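Local coordinates for ankyrin-repeat protein (Cryptosporidium parvum, PDB 2W4S) that probably binds RNA through a small all-helical domain of the kind found in PHAX, the transport factor for small nuclear and small nucleolar RNAs, at residues F25-R37 and D80-Q92. Numbering follows the deposited sequence.
Sequences FIARVIKTIGSQR and DQITIQEWNYIRQ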
# COMPACT_ATOMS: atom_id res chain seq x y z
N PHE C 25 -13.94 -0.52 9.66
CA PHE C 25 -13.17 -1.69 10.10
C PHE C 25 -11.65 -1.45 10.03
O PHE C 25 -10.91 -1.85 10.93
CB PHE C 25 -13.58 -2.99 9.38
CG PHE C 25 -12.57 -4.10 9.53
CD1 PHE C 25 -12.48 -4.85 10.70
CD2 PHE C 25 -11.69 -4.39 8.50
CE1 PHE C 25 -11.52 -5.87 10.82
CE2 PHE C 25 -10.74 -5.39 8.61
CZ PHE C 25 -10.65 -6.13 9.77
N ILE C 26 -11.19 -0.80 8.98
CA ILE C 26 -9.76 -0.51 8.91
C ILE C 26 -9.39 0.65 9.84
O ILE C 26 -8.34 0.62 10.48
CB ILE C 26 -9.31 -0.30 7.43
CG1 ILE C 26 -9.56 -1.57 6.62
CG2 ILE C 26 -7.86 0.15 7.34
CD1 ILE C 26 -8.65 -2.75 6.96
N ALA C 27 -10.26 1.67 9.95
CA ALA C 27 -10.09 2.71 10.98
C ALA C 27 -9.89 2.14 12.40
O ALA C 27 -9.04 2.61 13.16
CB ALA C 27 -11.28 3.67 10.95
N ARG C 28 -10.66 1.12 12.76
CA ARG C 28 -10.51 0.49 14.07
C ARG C 28 -9.16 -0.24 14.22
O ARG C 28 -8.56 -0.18 15.28
CB ARG C 28 -11.74 -0.35 14.44
CG ARG C 28 -13.01 0.54 14.65
CD ARG C 28 -14.28 -0.19 15.07
NE ARG C 28 -14.58 -1.35 14.23
CZ ARG C 28 -15.45 -1.38 13.22
NH1 ARG C 28 -16.15 -0.31 12.87
NH2 ARG C 28 -15.61 -2.51 12.52
N VAL C 29 -8.66 -0.87 13.16
CA VAL C 29 -7.32 -1.48 13.23
C VAL C 29 -6.22 -0.45 13.47
O VAL C 29 -5.36 -0.63 14.34
CB VAL C 29 -6.98 -2.30 11.98
CG1 VAL C 29 -5.56 -2.86 12.06
CG2 VAL C 29 -7.99 -3.42 11.77
N ILE C 30 -6.25 0.63 12.69
CA ILE C 30 -5.30 1.75 12.84
C ILE C 30 -5.37 2.38 14.23
O ILE C 30 -4.33 2.62 14.85
CB ILE C 30 -5.51 2.81 11.74
CG1 ILE C 30 -4.99 2.27 10.40
CG2 ILE C 30 -4.82 4.12 12.09
CD1 ILE C 30 -5.50 3.01 9.19
N LYS C 31 -6.59 2.62 14.72
CA LYS C 31 -6.80 3.16 16.06
C LYS C 31 -6.20 2.25 17.13
O LYS C 31 -5.65 2.74 18.13
CB LYS C 31 -8.30 3.38 16.35
CG LYS C 31 -8.83 4.74 15.89
CD LYS C 31 -10.37 4.85 16.00
CE LYS C 31 -10.93 5.77 14.88
NZ LYS C 31 -12.37 5.49 14.56
N THR C 32 -6.28 0.95 16.91
CA THR C 32 -5.74 -0.04 17.85
C THR C 32 -4.22 -0.33 17.76
O THR C 32 -3.52 -0.26 18.78
CB THR C 32 -6.51 -1.35 17.75
OG1 THR C 32 -7.91 -1.07 17.90
CG2 THR C 32 -6.05 -2.32 18.83
N ILE C 33 -3.72 -0.69 16.57
CA ILE C 33 -2.27 -1.01 16.47
C ILE C 33 -1.37 0.11 15.91
O ILE C 33 -0.15 -0.06 15.89
CB ILE C 33 -2.00 -2.35 15.74
CG1 ILE C 33 -2.39 -2.26 14.24
CG2 ILE C 33 -2.74 -3.50 16.44
CD1 ILE C 33 -2.41 -3.61 13.52
N GLY C 34 -1.95 1.25 15.49
CA GLY C 34 -1.17 2.34 14.87
C GLY C 34 -0.96 2.17 13.35
O GLY C 34 -1.05 1.06 12.82
N SER C 35 -0.70 3.27 12.64
CA SER C 35 -0.57 3.20 11.18
C SER C 35 0.66 2.42 10.74
O SER C 35 0.65 1.76 9.70
CB SER C 35 -0.61 4.59 10.53
OG SER C 35 0.46 5.39 10.96
N GLN C 36 1.69 2.47 11.57
CA GLN C 36 2.89 1.70 11.37
C GLN C 36 2.63 0.19 11.32
O GLN C 36 2.97 -0.44 10.33
CB GLN C 36 3.92 2.06 12.45
CG GLN C 36 5.36 1.80 12.07
CD GLN C 36 6.32 2.64 12.89
OE1 GLN C 36 6.43 3.86 12.69
NE2 GLN C 36 7.01 2.01 13.82
N ARG C 37 2.02 -0.41 12.34
CA ARG C 37 1.80 -1.88 12.33
C ARG C 37 0.74 -2.30 11.31
O ARG C 37 0.83 -3.38 10.71
CB ARG C 37 1.51 -2.43 13.75
CG ARG C 37 2.69 -2.27 14.75
CD ARG C 37 2.27 -2.53 16.20
NE ARG C 37 2.63 -3.87 16.69
CZ ARG C 37 3.56 -4.10 17.63
NH1 ARG C 37 4.23 -3.09 18.19
NH2 ARG C 37 3.83 -5.35 18.01
N ASP C 80 -0.56 -12.79 21.01
CA ASP C 80 -0.73 -11.86 22.14
C ASP C 80 -0.34 -10.42 21.83
O ASP C 80 0.14 -9.71 22.69
CB ASP C 80 0.02 -12.38 23.40
CG ASP C 80 -0.54 -13.72 23.92
OD1 ASP C 80 -1.78 -13.84 24.02
OD2 ASP C 80 0.27 -14.65 24.25
N GLN C 81 -0.54 -9.99 20.58
CA GLN C 81 -0.16 -8.64 20.16
C GLN C 81 -1.32 -7.67 20.28
O GLN C 81 -1.14 -6.48 20.52
CB GLN C 81 0.37 -8.64 18.72
CG GLN C 81 1.77 -9.19 18.56
CD GLN C 81 2.73 -8.57 19.52
OE1 GLN C 81 2.97 -7.35 19.48
NE2 GLN C 81 3.26 -9.38 20.45
N ILE C 82 -2.52 -8.21 20.11
CA ILE C 82 -3.79 -7.50 20.22
C ILE C 82 -4.50 -8.26 21.33
O ILE C 82 -4.42 -9.47 21.34
CB ILE C 82 -4.56 -7.61 18.88
CG1 ILE C 82 -4.02 -6.62 17.89
CG2 ILE C 82 -6.05 -7.36 19.03
CD1 ILE C 82 -4.55 -6.84 16.47
N THR C 83 -5.16 -7.57 22.27
CA THR C 83 -5.95 -8.24 23.32
C THR C 83 -7.28 -8.74 22.76
O THR C 83 -7.69 -8.33 21.67
CB THR C 83 -6.33 -7.30 24.48
OG1 THR C 83 -7.25 -6.32 24.00
CG2 THR C 83 -5.09 -6.63 25.10
N ILE C 84 -7.96 -9.62 23.50
CA ILE C 84 -9.29 -10.10 23.09
C ILE C 84 -10.28 -8.94 23.02
O ILE C 84 -10.98 -8.81 22.03
CB ILE C 84 -9.88 -11.19 24.02
CG1 ILE C 84 -9.06 -12.49 23.97
CG2 ILE C 84 -11.32 -11.49 23.64
CD1 ILE C 84 -8.91 -13.10 22.60
N GLN C 85 -10.32 -8.11 24.05
CA GLN C 85 -11.10 -6.87 24.02
C GLN C 85 -10.82 -6.03 22.76
O GLN C 85 -11.76 -5.57 22.13
CB GLN C 85 -10.85 -6.05 25.27
CG GLN C 85 -12.00 -6.08 26.26
CD GLN C 85 -12.39 -7.49 26.73
OE1 GLN C 85 -13.32 -8.10 26.17
NE2 GLN C 85 -11.70 -8.01 27.76
N GLU C 86 -9.55 -5.83 22.41
CA GLU C 86 -9.24 -5.08 21.21
C GLU C 86 -9.74 -5.77 19.93
O GLU C 86 -10.16 -5.11 18.99
CB GLU C 86 -7.75 -4.75 21.12
CG GLU C 86 -7.31 -3.72 22.14
CD GLU C 86 -5.81 -3.54 22.21
OE1 GLU C 86 -5.05 -4.39 21.71
OE2 GLU C 86 -5.38 -2.53 22.76
N TRP C 87 -9.70 -7.09 19.92
CA TRP C 87 -10.16 -7.84 18.76
C TRP C 87 -11.68 -7.69 18.55
O TRP C 87 -12.16 -7.64 17.43
CB TRP C 87 -9.71 -9.29 18.92
CG TRP C 87 -10.33 -10.34 18.01
CD1 TRP C 87 -11.25 -11.28 18.38
CD2 TRP C 87 -10.06 -10.57 16.62
NE1 TRP C 87 -11.56 -12.08 17.32
CE2 TRP C 87 -10.85 -11.67 16.22
CE3 TRP C 87 -9.20 -9.97 15.68
CZ2 TRP C 87 -10.83 -12.20 14.90
CZ3 TRP C 87 -9.17 -10.51 14.34
CH2 TRP C 87 -9.98 -11.60 13.98
N ASN C 88 -12.41 -7.64 19.64
CA ASN C 88 -13.84 -7.43 19.61
C ASN C 88 -14.21 -6.01 19.18
O ASN C 88 -15.18 -5.84 18.45
CB ASN C 88 -14.44 -7.76 20.98
CG ASN C 88 -14.74 -9.24 21.12
OD1 ASN C 88 -15.89 -9.65 21.01
ND2 ASN C 88 -13.71 -10.06 21.36
N TYR C 89 -13.44 -5.00 19.61
CA TYR C 89 -13.69 -3.62 19.19
C TYR C 89 -13.55 -3.52 17.67
O TYR C 89 -14.44 -2.96 17.01
CB TYR C 89 -12.77 -2.63 19.92
CG TYR C 89 -12.71 -1.24 19.29
CD1 TYR C 89 -13.77 -0.32 19.41
CD2 TYR C 89 -11.57 -0.83 18.58
CE1 TYR C 89 -13.69 0.97 18.83
CE2 TYR C 89 -11.48 0.46 17.99
CZ TYR C 89 -12.54 1.35 18.13
OH TYR C 89 -12.44 2.59 17.54
N ILE C 90 -12.44 -4.06 17.14
CA ILE C 90 -12.14 -4.07 15.71
C ILE C 90 -13.24 -4.75 14.90
O ILE C 90 -13.67 -4.21 13.87
CB ILE C 90 -10.77 -4.75 15.41
CG1 ILE C 90 -9.60 -3.83 15.77
CG2 ILE C 90 -10.64 -5.11 13.95
CD1 ILE C 90 -8.31 -4.58 15.97
N ARG C 91 -13.70 -5.92 15.36
CA ARG C 91 -14.67 -6.74 14.63
C ARG C 91 -16.16 -6.34 14.70
O ARG C 91 -16.95 -6.88 13.94
CB ARG C 91 -14.48 -8.23 14.96
CG ARG C 91 -13.52 -8.92 13.99
CD ARG C 91 -13.28 -10.37 14.34
NE ARG C 91 -14.29 -11.30 13.83
CZ ARG C 91 -15.11 -12.01 14.60
NH1 ARG C 91 -15.06 -11.89 15.92
NH2 ARG C 91 -15.99 -12.85 14.06
N GLN C 92 -16.55 -5.42 15.60
CA GLN C 92 -17.93 -4.86 15.62
C GLN C 92 -18.14 -3.77 16.68
O GLN C 92 -17.64 -2.64 16.56
CB GLN C 92 -19.00 -5.97 15.76
CG GLN C 92 -18.73 -7.01 16.87
CD GLN C 92 -19.35 -8.40 16.57
OE1 GLN C 92 -20.55 -8.63 16.83
NE2 GLN C 92 -18.53 -9.32 16.06
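Ile-90 enters as a knob into the hole formed by Phe-25, Arg-28, Val-29 and Thr-32, joining two antiparallel helices of the all-helical PHAX-type RNA-binding domain. The short helix 84-91 runs at 153° to segment 25-37, their axes 8.8 Å apart at closest approach. A beta-branched isoleucine fills this hole with two arms: with chi1 at -76° CG1 stands beside the backbone N, and the CG2 branch is sent to the Phe-25 ring and Val-29 CG2, while CG1 and CD1 cross Thr-32 at a slant, close to its OG1. Thr-32 suits a helix surface meeting both apolar and polar neighbours: its OG1 turns back to Arg-28 O (2.8 Å), leaving CG2 to lean on the Glu-86 side chain, 3.6 Å from CD. In the loop before helix 84-91, Ile-82 CG1 meets Ile-33 CG2 at 3.7 Å, and Ile-82 also packs on Leu-73 of helix 65-78.

The open side is built from exposed residues. Tyr-89 lays one ring face against the well-covered Arg-28, whose CD stands 4.0 Å from the ring centroid in a CH-pi contact; Tyr-89 OH lies against the Lys-31 CD methylene. At the loop end, exposed Arg-37 and Gln-81 merely approach one another. Glu-24 forms salt bridges with Lys-31 NZ and Arg-28 NH1. Back in the tight part, an arginine is long enough to pass the tyrosine and still reach the last turn of the partner helix: bent at chi3, it grips a single carbonyl side-on, Arg-28 NE and NH2 lying 3.0 and 2.9 Å from Ile-90 O, which sits in the guanidinium plane.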